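Local coordinates for aminotransferase (Streptomyces pactum, PDB 4ZM4), which belongs to the class-III aminotransferase family of pyridoxal-phosphate-dependent enzymes and is modelled here with pyridoxal-5'-phosphate bound, at residues Leu99-Leu110 against Leu318-Arg329; Val365-Leu373 against Asn416-Ser424. The protein carries 1 engineered substitution. One frame throughout, in Å; residues are numbered along the deposited sequence.

Interaction 1: Leu99-Leu110 against Leu318-Arg329; sequences LDARAGALIAEL and LRAVVAMLGKIR
Glu109 and Arg329 join the carboxyl-terminal ends of two packed helices by a salt bridge. Glu109 OE1 is gripped twice, by Arg329 NH2 at 2.7 Å and by Arg329 NE at 2.8 Å, yet both bonds are bent and weak; a third, from Arg329 NE to Glu109 OE2, is nearly straight (174°), yet long and weak at 3.5 Å. Carboxylate and guanidinium planes stand 59° apart, so this is not a flat two-pronged pairing. The arginine reaches across because CG lies opposite its own backbone N and the chain stays extended to NE. Leu106 CD2 covers one guanidinium face, and a water in the guanidinium plane accepts from Arg329 NH2. The same water takes a weak bond from Arg102 NH2, which lies 4.2 Å from Arg329 NH1; a shared acceptor probably eases the meeting of like charges.

Next to these polar groups the packing is apolar and knobs-into-holes. Leu106 enters the hole formed by Val322, Leu325, Gly326 and Arg329, where its CD1 rests near the Gly326 backbone and Val322 O. In return Val322 sits among Leu99, Arg102, Ala103 and Leu106, its CG2 3.6 Å from Ala103 N. The small Ala103 lets the backbones approach, its CA 5.3 Å from that of Val322. At the amino-terminal end Asp100 OD2 accepts from His97 N, whereas OD1, against Leu318 CD1, is buried without a polar partner.

The axes of 99-110 and 318-329 approach to 8.7 Å at 39°. Strand 116-120 packs beneath Ala103, Ile107 and Leu318 through Phe119, while helix 77-89 supports 318-329 and supplies Asp85 and Gln86 to Arg319; Ile21 of the second subunit touches Asp100 and Ala101.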
# COMPACT_ATOMS: atom_id res chain seq x y z
N LEU B 99 12.60 11.85 -11.44
CA LEU B 99 11.19 11.63 -11.79
C LEU B 99 10.23 12.37 -10.84
O LEU B 99 9.18 12.82 -11.27
CB LEU B 99 10.86 10.13 -11.79
CG LEU B 99 11.47 9.29 -12.90
CD1 LEU B 99 11.40 7.82 -12.57
CD2 LEU B 99 10.79 9.58 -14.22
N ASP B 100 10.60 12.46 -9.57
CA ASP B 100 9.71 12.99 -8.53
C ASP B 100 9.11 14.35 -8.93
O ASP B 100 7.90 14.52 -8.86
CB ASP B 100 10.44 13.12 -7.18
CG ASP B 100 11.03 11.79 -6.68
OD1 ASP B 100 10.84 10.76 -7.33
OD2 ASP B 100 11.74 11.78 -5.66
N ALA B 101 9.93 15.24 -9.49
CA ALA B 101 9.44 16.53 -10.00
C ALA B 101 8.51 16.41 -11.21
O ALA B 101 7.55 17.18 -11.35
CB ALA B 101 10.61 17.47 -10.32
N ARG B 102 8.80 15.45 -12.08
CA ARG B 102 7.98 15.24 -13.29
C ARG B 102 6.61 14.66 -12.92
O ARG B 102 5.59 15.14 -13.41
CB ARG B 102 8.69 14.35 -14.29
CG ARG B 102 10.06 14.85 -14.73
CD ARG B 102 10.13 14.99 -16.27
NE ARG B 102 8.92 15.61 -16.83
CZ ARG B 102 7.96 15.04 -17.59
NH1 ARG B 102 8.01 13.77 -18.00
NH2 ARG B 102 6.91 15.78 -17.96
N ALA B 103 6.58 13.69 -12.01
CA ALA B 103 5.30 13.17 -11.52
C ALA B 103 4.50 14.25 -10.84
O ALA B 103 3.33 14.45 -11.15
CB ALA B 103 5.52 12.00 -10.59
N GLY B 104 5.13 14.97 -9.92
CA GLY B 104 4.45 16.04 -9.20
C GLY B 104 3.89 17.07 -10.15
O GLY B 104 2.72 17.46 -10.03
N ALA B 105 4.70 17.50 -11.12
CA ALA B 105 4.30 18.59 -12.06
C ALA B 105 3.15 18.18 -12.96
O ALA B 105 2.20 18.94 -13.16
CB ALA B 105 5.48 19.05 -12.89
N LEU B 106 3.20 16.95 -13.46
CA LEU B 106 2.05 16.41 -14.20
C LEU B 106 0.74 16.42 -13.40
O LEU B 106 -0.30 16.79 -13.93
CB LEU B 106 2.36 15.01 -14.74
CG LEU B 106 3.14 15.12 -16.05
CD1 LEU B 106 3.90 13.85 -16.41
CD2 LEU B 106 2.18 15.53 -17.17
N ILE B 107 0.77 15.95 -12.16
CA ILE B 107 -0.44 15.96 -11.33
C ILE B 107 -0.91 17.41 -11.16
O ILE B 107 -2.09 17.70 -11.39
CB ILE B 107 -0.21 15.30 -9.94
CG1 ILE B 107 0.01 13.79 -10.10
CG2 ILE B 107 -1.38 15.55 -9.01
CD1 ILE B 107 0.59 13.13 -8.87
N ALA B 108 0.01 18.33 -10.83
CA ALA B 108 -0.36 19.73 -10.59
C ALA B 108 -0.98 20.40 -11.82
O ALA B 108 -1.95 21.14 -11.70
CB ALA B 108 0.82 20.54 -10.09
N GLU B 109 -0.46 20.06 -12.99
CA GLU B 109 -0.95 20.62 -14.26
C GLU B 109 -2.35 20.13 -14.52
O GLU B 109 -3.21 20.92 -14.88
CB GLU B 109 -0.04 20.21 -15.44
CG GLU B 109 -0.27 21.04 -16.68
CD GLU B 109 0.33 20.45 -17.97
OE1 GLU B 109 1.38 19.77 -17.92
OE2 GLU B 109 -0.26 20.65 -19.02
N LEU B 110 -2.57 18.83 -14.34
CA LEU B 110 -3.84 18.22 -14.68
C LEU B 110 -4.93 18.41 -13.61
O LEU B 110 -6.12 18.34 -13.93
CB LEU B 110 -3.63 16.72 -15.03
CG LEU B 110 -3.24 16.35 -16.47
CD1 LEU B 110 -2.24 17.28 -17.10
CD2 LEU B 110 -2.71 14.94 -16.53
N LEU B 318 6.51 6.08 -9.89
CA LEU B 318 6.49 7.43 -10.47
C LEU B 318 6.78 7.45 -11.99
O LEU B 318 6.22 8.28 -12.72
CB LEU B 318 7.41 8.38 -9.70
CG LEU B 318 7.04 8.51 -8.22
CD1 LEU B 318 7.73 9.72 -7.60
CD2 LEU B 318 5.52 8.61 -8.01
N ARG B 319 7.54 6.49 -12.49
CA ARG B 319 7.63 6.31 -13.94
C ARG B 319 6.25 6.00 -14.53
O ARG B 319 5.86 6.51 -15.60
CB ARG B 319 8.66 5.22 -14.28
CG ARG B 319 9.04 5.15 -15.76
CD ARG B 319 9.83 6.37 -16.22
NE ARG B 319 10.09 6.30 -17.65
CZ ARG B 319 11.12 5.67 -18.20
NH1 ARG B 319 12.05 5.08 -17.46
NH2 ARG B 319 11.24 5.64 -19.50
N ALA B 320 5.49 5.13 -13.86
CA ALA B 320 4.15 4.80 -14.32
C ALA B 320 3.24 6.05 -14.32
O ALA B 320 2.46 6.23 -15.23
CB ALA B 320 3.55 3.69 -13.47
N VAL B 321 3.36 6.89 -13.30
CA VAL B 321 2.53 8.10 -13.23
C VAL B 321 2.91 9.00 -14.39
O VAL B 321 2.04 9.51 -15.09
CB VAL B 321 2.68 8.85 -11.88
CG1 VAL B 321 2.01 10.21 -11.91
CG2 VAL B 321 2.08 8.03 -10.74
N VAL B 322 4.21 9.17 -14.62
CA VAL B 322 4.70 10.03 -15.71
C VAL B 322 4.26 9.54 -17.09
O VAL B 322 3.79 10.32 -17.91
CB VAL B 322 6.24 10.14 -15.65
CG1 VAL B 322 6.81 10.71 -16.96
CG2 VAL B 322 6.65 11.00 -14.45
N ALA B 323 4.40 8.25 -17.33
CA ALA B 323 3.96 7.68 -18.61
C ALA B 323 2.44 7.78 -18.79
O ALA B 323 1.96 8.11 -19.87
CB ALA B 323 4.42 6.23 -18.74
N MET B 324 1.68 7.52 -17.72
CA MET B 324 0.23 7.44 -17.84
C MET B 324 -0.34 8.82 -17.96
O MET B 324 -1.16 9.08 -18.85
CB MET B 324 -0.37 6.73 -16.63
CG MET B 324 -1.86 6.48 -16.71
SD MET B 324 -2.39 5.44 -18.09
CE MET B 324 -4.07 5.05 -17.57
N LEU B 325 0.08 9.73 -17.09
CA LEU B 325 -0.45 11.09 -17.15
C LEU B 325 0.10 11.84 -18.38
O LEU B 325 -0.60 12.67 -18.95
CB LEU B 325 -0.18 11.85 -15.86
CG LEU B 325 -0.83 11.34 -14.57
CD1 LEU B 325 -0.65 12.31 -13.41
CD2 LEU B 325 -2.31 11.07 -14.78
N GLY B 326 1.34 11.52 -18.79
CA GLY B 326 1.89 12.02 -20.04
C GLY B 326 1.07 11.61 -21.24
O GLY B 326 0.69 12.45 -22.06
N LYS B 327 0.73 10.33 -21.29
CA LYS B 327 -0.18 9.83 -22.34
C LYS B 327 -1.55 10.53 -22.37
O LYS B 327 -2.01 10.96 -23.44
CB LYS B 327 -0.41 8.33 -22.20
CG LYS B 327 -1.39 7.76 -23.20
CD LYS B 327 -1.27 6.25 -23.28
CE LYS B 327 -2.33 5.68 -24.19
NZ LYS B 327 -2.24 4.19 -24.19
N ILE B 328 -2.19 10.63 -21.20
CA ILE B 328 -3.52 11.28 -21.10
C ILE B 328 -3.46 12.77 -21.56
O ILE B 328 -4.34 13.26 -22.28
CB ILE B 328 -4.06 11.22 -19.67
CG1 ILE B 328 -4.46 9.79 -19.32
CG2 ILE B 328 -5.23 12.18 -19.48
CD1 ILE B 328 -4.80 9.59 -17.85
N ARG B 329 -2.41 13.44 -21.13
CA ARG B 329 -2.19 14.85 -21.47
C ARG B 329 -2.05 15.03 -22.98
O ARG B 329 -2.53 16.03 -23.53
CB ARG B 329 -0.94 15.34 -20.77
CG ARG B 329 -0.59 16.81 -20.97
CD ARG B 329 0.90 16.84 -20.61
NE ARG B 329 1.62 17.96 -20.10
CZ ARG B 329 2.95 17.97 -19.95
NH1 ARG B 329 3.69 16.95 -20.36
NH2 ARG B 329 3.55 19.05 -19.42
O HOH W 1 5.96 18.79 -18.72

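Interaction 2: Val365-Leu373 against Asn416-Ser424; sequences VGTLMSVAL and NALEPWFLS
Trp421 lays one face of its indole against Val371 where strands 368-373 and 421-422 pair antiparallel, the last two of a three-stranded sheet. Val371 CG2 stands 3.7 Å from the centroid of the six-membered ring and only 12° off its normal, a CH-pi contact suited to a beta-branched valine, whose methyl can lie flat on the ring. Met369 SD approaches the same ring obliquely, a Met-aromatic contact, while Trp421 NE1 donates to a water that itself donates to Val371 O. Phe422, whose side chain is about 5 Å from the bound P3B, meets Leu368 CD1 through CD2 and CE2.

Met369 and Trp421 form the hydrogen-bonded pair, Leu368 and Phe422 the non-hydrogen-bonded one. Extended from a CG opposite its backbone N (chi1 -170°), Met369 carries its sulfur to Leu423 CD1.

Just before Pro420, whose ring nitrogen has no proton to donate, a type I turn brings Glu419 to the ligand, and an Asx turn opens it: Leu418 N binds Asn416 OD1. Where direct strand pairing has ended, a second water accepts from Val371 N, 3.0 Å away, and lies 2.7 Å from Ala417 O.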
# COMPACT_ATOMS: atom_id res chain seq x y z
N VAL B 365 -21.47 8.14 -15.43
CA VAL B 365 -20.70 9.36 -15.49
C VAL B 365 -19.44 8.99 -16.28
O VAL B 365 -18.49 8.38 -15.72
CB VAL B 365 -20.35 9.92 -14.09
CG1 VAL B 365 -19.61 11.24 -14.22
CG2 VAL B 365 -21.59 10.12 -13.23
N GLY B 366 -19.48 9.31 -17.58
CA GLY B 366 -18.44 8.98 -18.49
C GLY B 366 -18.38 7.48 -18.66
O GLY B 366 -19.37 6.86 -19.01
N THR B 367 -17.22 6.91 -18.37
CA THR B 367 -17.01 5.47 -18.49
C THR B 367 -17.23 4.74 -17.16
O THR B 367 -16.95 3.54 -17.05
CB THR B 367 -15.58 5.20 -19.02
OG1 THR B 367 -14.62 6.02 -18.33
CG2 THR B 367 -15.52 5.51 -20.49
N LEU B 368 -17.68 5.47 -16.15
CA LEU B 368 -18.05 4.90 -14.85
C LEU B 368 -19.54 4.65 -14.96
O LEU B 368 -20.29 5.53 -15.41
CB LEU B 368 -17.79 5.92 -13.78
CG LEU B 368 -17.01 5.65 -12.52
CD1 LEU B 368 -15.73 4.88 -12.77
CD2 LEU B 368 -16.69 6.99 -11.91
N MET B 369 -19.98 3.43 -14.66
CA MET B 369 -21.31 2.99 -15.03
C MET B 369 -21.84 1.90 -14.07
O MET B 369 -21.15 0.90 -13.84
CB MET B 369 -21.24 2.45 -16.46
CG MET B 369 -22.55 2.16 -17.11
SD MET B 369 -22.26 1.81 -18.86
CE MET B 369 -23.94 1.31 -19.26
N SER B 370 -23.07 2.08 -13.56
CA SER B 370 -23.78 1.02 -12.77
C SER B 370 -24.98 0.50 -13.57
O SER B 370 -25.70 1.27 -14.21
CB SER B 370 -24.17 1.32 -11.29
OG SER B 370 -25.09 2.36 -11.13
N VAL B 371 -25.15 -0.82 -13.52
CA VAL B 371 -26.24 -1.53 -14.19
C VAL B 371 -26.84 -2.53 -13.21
O VAL B 371 -26.18 -3.49 -12.83
CB VAL B 371 -25.74 -2.31 -15.44
CG1 VAL B 371 -26.88 -3.12 -16.06
CG2 VAL B 371 -25.17 -1.37 -16.48
N ALA B 372 -28.08 -2.28 -12.81
CA ALA B 372 -28.74 -3.05 -11.80
C ALA B 372 -30.13 -3.47 -12.28
O ALA B 372 -30.92 -2.66 -12.70
CB ALA B 372 -28.84 -2.24 -10.50
N LEU B 373 -30.40 -4.75 -12.13
CA LEU B 373 -31.66 -5.35 -12.46
C LEU B 373 -32.63 -5.07 -11.32
O LEU B 373 -32.31 -5.30 -10.15
CB LEU B 373 -31.43 -6.86 -12.61
CG LEU B 373 -32.40 -7.81 -13.28
CD1 LEU B 373 -32.70 -7.41 -14.70
CD2 LEU B 373 -31.75 -9.18 -13.28
N ASN B 416 -22.40 -8.23 -7.61
CA ASN B 416 -23.14 -7.29 -6.83
C ASN B 416 -23.57 -6.15 -7.74
O ASN B 416 -22.74 -5.48 -8.36
CB ASN B 416 -22.30 -6.78 -5.66
CG ASN B 416 -23.08 -5.89 -4.72
OD1 ASN B 416 -24.10 -5.30 -5.07
ND2 ASN B 416 -22.60 -5.79 -3.51
N ALA B 417 -24.86 -5.89 -7.82
CA ALA B 417 -25.37 -4.88 -8.73
C ALA B 417 -24.83 -3.47 -8.46
O ALA B 417 -24.76 -2.64 -9.36
CB ALA B 417 -26.89 -4.89 -8.69
N LEU B 418 -24.49 -3.19 -7.21
CA LEU B 418 -23.99 -1.87 -6.80
C LEU B 418 -22.52 -1.64 -7.15
O LEU B 418 -22.03 -0.53 -7.03
CB LEU B 418 -24.17 -1.70 -5.31
CG LEU B 418 -25.61 -1.79 -4.79
CD1 LEU B 418 -25.61 -1.86 -3.29
CD2 LEU B 418 -26.44 -0.63 -5.25
N GLU B 419 -21.80 -2.67 -7.60
CA GLU B 419 -20.42 -2.50 -8.02
C GLU B 419 -20.34 -2.05 -9.49
O GLU B 419 -20.86 -2.70 -10.37
CB GLU B 419 -19.65 -3.79 -7.83
CG GLU B 419 -19.47 -4.18 -6.37
CD GLU B 419 -18.54 -3.26 -5.63
OE1 GLU B 419 -17.82 -2.46 -6.26
OE2 GLU B 419 -18.55 -3.30 -4.38
N PRO B 420 -19.67 -0.93 -9.75
CA PRO B 420 -19.71 -0.36 -11.09
C PRO B 420 -18.92 -1.16 -12.16
O PRO B 420 -18.08 -1.99 -11.83
CB PRO B 420 -19.10 1.03 -10.88
CG PRO B 420 -18.18 0.88 -9.72
CD PRO B 420 -18.80 -0.15 -8.83
N TRP B 421 -19.28 -0.92 -13.42
CA TRP B 421 -18.46 -1.26 -14.60
C TRP B 421 -17.48 -0.12 -14.86
O TRP B 421 -17.82 1.08 -14.70
CB TRP B 421 -19.36 -1.34 -15.85
CG TRP B 421 -20.45 -2.40 -15.85
CD1 TRP B 421 -20.81 -3.21 -14.82
CD2 TRP B 421 -21.33 -2.71 -16.93
NE1 TRP B 421 -21.86 -4.01 -15.20
CE2 TRP B 421 -22.18 -3.74 -16.50
CE3 TRP B 421 -21.48 -2.23 -18.24
CZ2 TRP B 421 -23.17 -4.28 -17.33
CZ3 TRP B 421 -22.45 -2.76 -19.04
CH2 TRP B 421 -23.27 -3.79 -18.60
N PHE B 422 -16.29 -0.46 -15.33
CA PHE B 422 -15.24 0.52 -15.65
C PHE B 422 -14.80 0.40 -17.11
O PHE B 422 -13.83 -0.30 -17.44
CB PHE B 422 -14.03 0.28 -14.75
CG PHE B 422 -14.28 0.58 -13.31
CD1 PHE B 422 -14.69 -0.40 -12.45
CD2 PHE B 422 -14.10 1.87 -12.81
CE1 PHE B 422 -14.87 -0.13 -11.11
CE2 PHE B 422 -14.31 2.13 -11.47
CZ PHE B 422 -14.69 1.14 -10.62
N LEU B 423 -15.49 1.11 -18.01
CA LEU B 423 -15.17 1.00 -19.46
C LEU B 423 -13.82 1.67 -19.81
O LEU B 423 -13.29 2.46 -19.04
CB LEU B 423 -16.31 1.55 -20.32
CG LEU B 423 -17.72 1.09 -19.96
CD1 LEU B 423 -18.73 1.67 -20.93
CD2 LEU B 423 -17.85 -0.42 -19.93
N SER B 424 -13.31 1.32 -20.98
CA SER B 424 -11.98 1.71 -21.42
C SER B 424 -12.01 1.95 -22.91
O SER B 424 -13.01 1.66 -23.56
CB SER B 424 -10.98 0.61 -21.12
OG SER B 424 -11.05 -0.41 -22.10
O HOH W 2 -23.32 -2.29 -11.66
O HOH W 3 -23.89 -4.84 -12.95

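Along the chain, both helices of interaction 1 come before either segment of interaction 2, and both contacts belong to the class-III aminotransferase region of the chain. Their centres are 27 Å apart and their nearest atoms about 9 Å, so they do not touch. They share no sheet: the helices of interaction 1 pack near strand 116-120 at the edge of the seven-stranded mixed sheet, whereas interaction 2 belongs to the separate three-stranded antiparallel sheet, against helices 334-355 and 396-408. Helix 334-355 follows soon after helix 315-329 and leads towards interaction 2. The side chain of Val321 is about 13 Å from the bound P3B, while Glu419 touches it, placing interaction 2 at the ligand pocket and interaction 1 farther off.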